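Local atomic coordinates of effector protein B, substrate of the Dot/Icm secretion system (Legionella drancourtii, PDB entry 4JVS), a protein that is a secreted bacterial effector that probably acts through its GAP domain, the part described here, to stimulate GTP hydrolysis by a host Rab GTPase. Residues Cys250-Pro259 and Ile292-Trp302. Residues are numbered along the deposited sequence; the frame is centred on the assembly and turned at random.
Sequences CFEELNAPHP and ICEKRNKICQW
Phe251 is paired with Lys295, and Cys250 with Ile299, by nearest CA atoms where helix 243-253 meets helix 292-306, with a CA-CA distance of 6.5 Å for the first pair; a type I turn from Glu253 to Ala256 follows and the chain runs on to Pro259, near Trp302. Phe251 is a knob in a hole formed by Ile292, Lys295, Arg296 and Ile299. The methyl CD1 of Ile292 lies 3.7 Å from the Phe251 ring centroid and 6° off the ring normal, a CH-pi contact over the centre of one face. The backbone N of Arg296 lies at the ring edge instead, and CD1 of Ile299 approaches obliquely while also touching CB of Cys250. Leu254 splits its branches: CD2 packs 3.5 Å from CG1 of Ile299, whereas CD1 reaches CZ3 of Trp302. The far end of the indole also meets the proline, with CH2 of Trp302 3.6 Å from CB of Pro259.

Lys295 supplies the polar link. Extended beyond CG (chi2 -160°), its chain runs past Leu254 CB and brings NZ to two acceptors. Lys295 NZ donates to Phe251 O at 2.9 Å, tilted from the carbonyl plane, and to Asn255 OD1 at 2.6 Å from above the Asn255 carbonyl plane, 38° out of it. Asn255 ND2 in turn donates to Glu252 OE2, which ties the amide that receives the lysine back to the helix. Helix 271-280 adds Leu280 against Phe251 and Ile299, while Met264 of helix 261-267 touches both Pro259 and Trp302. The arrangement is helix 292-306 packed against helix 243-253 and the loop that follows it, with knob-into-hole packing and a lysine whose amine bridges the Phe251 carbonyl and the Asn255 side-chain amide, within the C-terminal subdomain of the LepB GAP domain.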
loop_
_atom_site.group_PDB
_atom_site.type_symbol
_atom_site.label_atom_id
_atom_site.label_comp_id
_atom_site.label_asym_id
_atom_site.label_seq_id
_atom_site.Cartn_x
_atom_site.Cartn_y
_atom_site.Cartn_z
ATOM N N CYS A 250 15.939 1.108 -14.977
ATOM C CA CYS A 250 15.484 0.725 -16.308
ATOM C C CYS A 250 13.970 0.513 -16.382
ATOM O O CYS A 250 13.304 1.036 -17.284
ATOM C CB CYS A 250 16.204 -0.538 -16.757
ATOM S SG CYS A 250 17.915 -0.240 -17.139
ATOM N N PHE A 251 13.437 -0.261 -15.437
ATOM C CA PHE A 251 12.004 -0.532 -15.383
ATOM C C PHE A 251 11.201 0.749 -15.243
ATOM O O PHE A 251 10.081 0.848 -15.746
ATOM C CB PHE A 251 11.679 -1.462 -14.226
ATOM C CG PHE A 251 12.013 -2.888 -14.492
ATOM C CD1 PHE A 251 11.904 -3.407 -15.765
ATOM C CD2 PHE A 251 12.430 -3.717 -13.469
ATOM C CE1 PHE A 251 12.211 -4.724 -16.014
ATOM C CE2 PHE A 251 12.734 -5.036 -13.713
ATOM C CZ PHE A 251 12.625 -5.538 -14.986
ATOM N N GLU A 252 11.791 1.724 -14.559
ATOM C CA GLU A 252 11.128 2.990 -14.296
ATOM C C GLU A 252 11.132 3.849 -15.557
ATOM O O GLU A 252 10.115 4.443 -15.918
ATOM C CB GLU A 252 11.827 3.713 -13.139
ATOM C CG GLU A 252 11.069 4.904 -12.569
ATOM C CD GLU A 252 9.707 4.537 -12.013
ATOM O OE1 GLU A 252 9.621 3.592 -11.187
ATOM O OE2 GLU A 252 8.721 5.195 -12.417
ATOM N N GLU A 253 12.279 3.889 -16.231
ATOM C CA GLU A 253 12.458 4.702 -17.433
ATOM C C GLU A 253 11.512 4.302 -18.570
ATOM O O GLU A 253 11.079 5.144 -19.343
ATOM C CB GLU A 253 13.926 4.661 -17.885
ATOM C CG GLU A 253 14.894 5.345 -16.914
ATOM C CD GLU A 253 14.560 6.812 -16.703
ATOM O OE1 GLU A 253 14.229 7.494 -17.692
ATOM O OE2 GLU A 253 14.612 7.295 -15.553
ATOM N N LEU A 254 11.180 3.020 -18.654
ATOM C CA LEU A 254 10.236 2.519 -19.658
ATOM C C LEU A 254 8.811 3.089 -19.533
ATOM O O LEU A 254 8.015 3.009 -20.477
ATOM C CB LEU A 254 10.209 0.985 -19.642
ATOM C CG LEU A 254 10.950 0.309 -20.800
ATOM C CD1 LEU A 254 12.087 1.172 -21.293
ATOM C CD2 LEU A 254 11.481 -1.037 -20.383
ATOM N N ASN A 255 8.493 3.660 -18.374
ATOM C CA ASN A 255 7.237 4.383 -18.187
ATOM C C ASN A 255 7.168 5.678 -19.013
ATOM O O ASN A 255 6.097 6.274 -19.180
ATOM C CB ASN A 255 7.027 4.703 -16.708
ATOM C CG ASN A 255 6.865 3.461 -15.860
ATOM O OD1 ASN A 255 6.326 2.455 -16.316
ATOM N ND2 ASN A 255 7.323 3.526 -14.613
ATOM N N ALA A 256 8.320 6.109 -19.520
ATOM C CA ALA A 256 8.413 7.321 -20.329
ATOM C C ALA A 256 8.283 6.996 -21.818
ATOM O O ALA A 256 8.783 5.964 -22.280
ATOM C CB ALA A 256 9.730 8.056 -20.043
ATOM N N PRO A 257 7.632 7.897 -22.580
ATOM C CA PRO A 257 7.279 7.643 -23.984
ATOM C C PRO A 257 8.484 7.697 -24.923
ATOM O O PRO A 257 8.385 7.263 -26.075
ATOM C CB PRO A 257 6.327 8.794 -24.309
ATOM C CG PRO A 257 6.829 9.928 -23.450
ATOM C CD PRO A 257 7.297 9.277 -22.167
ATOM N N HIS A 258 9.599 8.236 -24.432
ATOM C CA HIS A 258 10.804 8.390 -25.235
ATOM C C HIS A 258 11.983 7.820 -24.464
ATOM O O HIS A 258 12.026 7.934 -23.237
ATOM C CB HIS A 258 11.051 9.869 -25.544
ATOM C CG HIS A 258 9.979 10.507 -26.373
ATOM N ND1 HIS A 258 9.182 9.789 -27.246
ATOM C CD2 HIS A 258 9.573 11.794 -26.466
ATOM C CE1 HIS A 258 8.335 10.610 -27.836
ATOM N NE2 HIS A 258 8.547 11.832 -27.384
ATOM N N PRO A 259 12.946 7.204 -25.176
ATOM C CA PRO A 259 14.125 6.642 -24.503
ATOM C C PRO A 259 14.881 7.748 -23.763
ATOM O O PRO A 259 14.981 8.862 -24.288
ATOM C CB PRO A 259 14.962 6.084 -25.663
ATOM C CG PRO A 259 14.484 6.829 -26.879
ATOM C CD PRO A 259 13.026 7.075 -26.643
ATOM N N ILE A 292 5.858 -6.492 -16.458
ATOM C CA ILE A 292 7.236 -6.837 -16.301
ATOM C C ILE A 292 7.784 -7.689 -17.428
ATOM O O ILE A 292 8.903 -7.512 -17.786
ATOM C CB ILE A 292 7.489 -7.429 -14.912
ATOM C CG1 ILE A 292 8.774 -6.892 -14.345
ATOM C CG2 ILE A 292 7.523 -8.927 -14.945
ATOM C CD1 ILE A 292 8.842 -5.404 -14.380
ATOM N N CYS A 293 7.038 -8.624 -17.985
ATOM C CA CYS A 293 7.597 -9.369 -19.094
ATOM C C CYS A 293 7.851 -8.447 -20.252
ATOM O O CYS A 293 8.892 -8.461 -20.819
ATOM C CB CYS A 293 6.732 -10.590 -19.492
ATOM S SG CYS A 293 6.943 -11.339 -21.128
ATOM N N GLU A 294 6.911 -7.601 -20.573
ATOM C CA GLU A 294 7.077 -6.770 -21.725
ATOM C C GLU A 294 8.221 -5.786 -21.598
ATOM O O GLU A 294 8.914 -5.546 -22.542
ATOM C CB GLU A 294 5.766 -6.074 -22.042
ATOM C CG GLU A 294 4.587 -7.000 -22.267
ATOM C CD GLU A 294 3.847 -7.438 -20.983
ATOM O OE1 GLU A 294 4.505 -7.850 -20.013
ATOM O OE2 GLU A 294 2.605 -7.364 -20.949
ATOM N N LYS A 295 8.407 -5.229 -20.415
ATOM C CA LYS A 295 9.504 -4.307 -20.116
ATOM C C LYS A 295 10.851 -4.994 -20.228
ATOM O O LYS A 295 11.797 -4.429 -20.772
ATOM C CB LYS A 295 9.355 -3.693 -18.724
ATOM C CG LYS A 295 8.218 -2.717 -18.618
ATOM C CD LYS A 295 8.384 -1.784 -17.433
ATOM C CE LYS A 295 7.169 -0.875 -17.294
ATOM N NZ LYS A 295 7.287 0.070 -16.159
ATOM N N ARG A 296 10.953 -6.190 -19.726
ATOM C CA ARG A 296 12.175 -6.919 -19.885
ATOM C C ARG A 296 12.511 -7.088 -21.349
ATOM O O ARG A 296 13.653 -7.008 -21.737
ATOM C CB ARG A 296 12.029 -8.261 -19.207
ATOM C CG ARG A 296 13.289 -8.977 -18.944
ATOM C CD ARG A 296 13.022 -10.272 -18.292
ATOM N NE ARG A 296 12.555 -10.066 -16.935
ATOM C CZ ARG A 296 11.388 -10.463 -16.433
ATOM N NH1 ARG A 296 10.498 -11.122 -17.164
ATOM N NH2 ARG A 296 11.126 -10.196 -15.162
ATOM N N ASN A 297 11.495 -7.313 -22.161
ATOM C CA ASN A 297 11.680 -7.414 -23.607
ATOM C C ASN A 297 12.190 -6.131 -24.259
ATOM O O ASN A 297 13.127 -6.174 -25.054
ATOM C CB ASN A 297 10.399 -7.891 -24.293
ATOM C CG ASN A 297 10.102 -9.348 -24.007
ATOM O OD1 ASN A 297 11.008 -10.112 -23.675
ATOM N ND2 ASN A 297 8.833 -9.745 -24.129
ATOM N N LYS A 298 11.564 -5.003 -23.919
ATOM C CA LYS A 298 11.991 -3.673 -24.364
ATOM C C LYS A 298 13.457 -3.418 -24.027
ATOM O O LYS A 298 14.231 -2.984 -24.864
ATOM C CB LYS A 298 11.128 -2.602 -23.695
ATOM C CG LYS A 298 10.215 -1.816 -24.627
ATOM C CD LYS A 298 10.897 -0.580 -25.204
ATOM C CE LYS A 298 9.907 0.309 -25.981
ATOM N NZ LYS A 298 8.964 1.082 -25.108
ATOM N N ILE A 299 13.827 -3.693 -22.784
ATOM C CA ILE A 299 15.180 -3.458 -22.305
ATOM C C ILE A 299 16.214 -4.243 -23.113
ATOM O O ILE A 299 17.255 -3.710 -23.479
ATOM C CB ILE A 299 15.287 -3.809 -20.806
ATOM C CG1 ILE A 299 14.552 -2.761 -19.966
ATOM C CG2 ILE A 299 16.737 -3.927 -20.380
ATOM C CD1 ILE A 299 14.363 -3.167 -18.528
ATOM N N CYS A 300 15.912 -5.503 -23.406
ATOM C CA CYS A 300 16.798 -6.326 -24.230
ATOM C C CYS A 300 16.867 -5.816 -25.666
ATOM O O CYS A 300 17.945 -5.716 -26.237
ATOM C CB CYS A 300 16.373 -7.801 -24.195
ATOM S SG CYS A 300 16.532 -8.554 -22.553
ATOM N N GLN A 301 15.718 -5.485 -26.247
ATOM C CA GLN A 301 15.690 -4.965 -27.610
ATOM C C GLN A 301 16.392 -3.603 -27.712
ATOM O O GLN A 301 16.752 -3.164 -28.802
ATOM C CB GLN A 301 14.247 -4.883 -28.149
ATOM C CG GLN A 301 13.519 -6.241 -28.298
ATOM C CD GLN A 301 13.998 -7.100 -29.482
ATOM O OE1 GLN A 301 15.072 -6.876 -30.041
ATOM N NE2 GLN A 301 13.186 -8.088 -29.862
ATOM N N TRP A 302 16.592 -2.948 -26.572
ATOM C CA TRP A 302 17.254 -1.650 -26.530
ATOM C C TRP A 302 18.760 -1.751 -26.283
ATOM O O TRP A 302 19.507 -0.834 -26.626
ATOM C CB TRP A 302 16.596 -0.732 -25.496
ATOM C CG TRP A 302 15.412 -0.008 -26.030
ATOM C CD1 TRP A 302 14.757 -0.269 -27.195
ATOM C CD2 TRP A 302 14.735 1.106 -25.427
ATOM N NE1 TRP A 302 13.711 0.609 -27.359
ATOM C CE2 TRP A 302 13.676 1.465 -26.290
ATOM C CE3 TRP A 302 14.917 1.829 -24.244
ATOM C CZ2 TRP A 302 12.810 2.521 -26.012
ATOM C CZ3 TRP A 302 14.054 2.879 -23.968
ATOM C CH2 TRP A 302 13.014 3.216 -24.851
#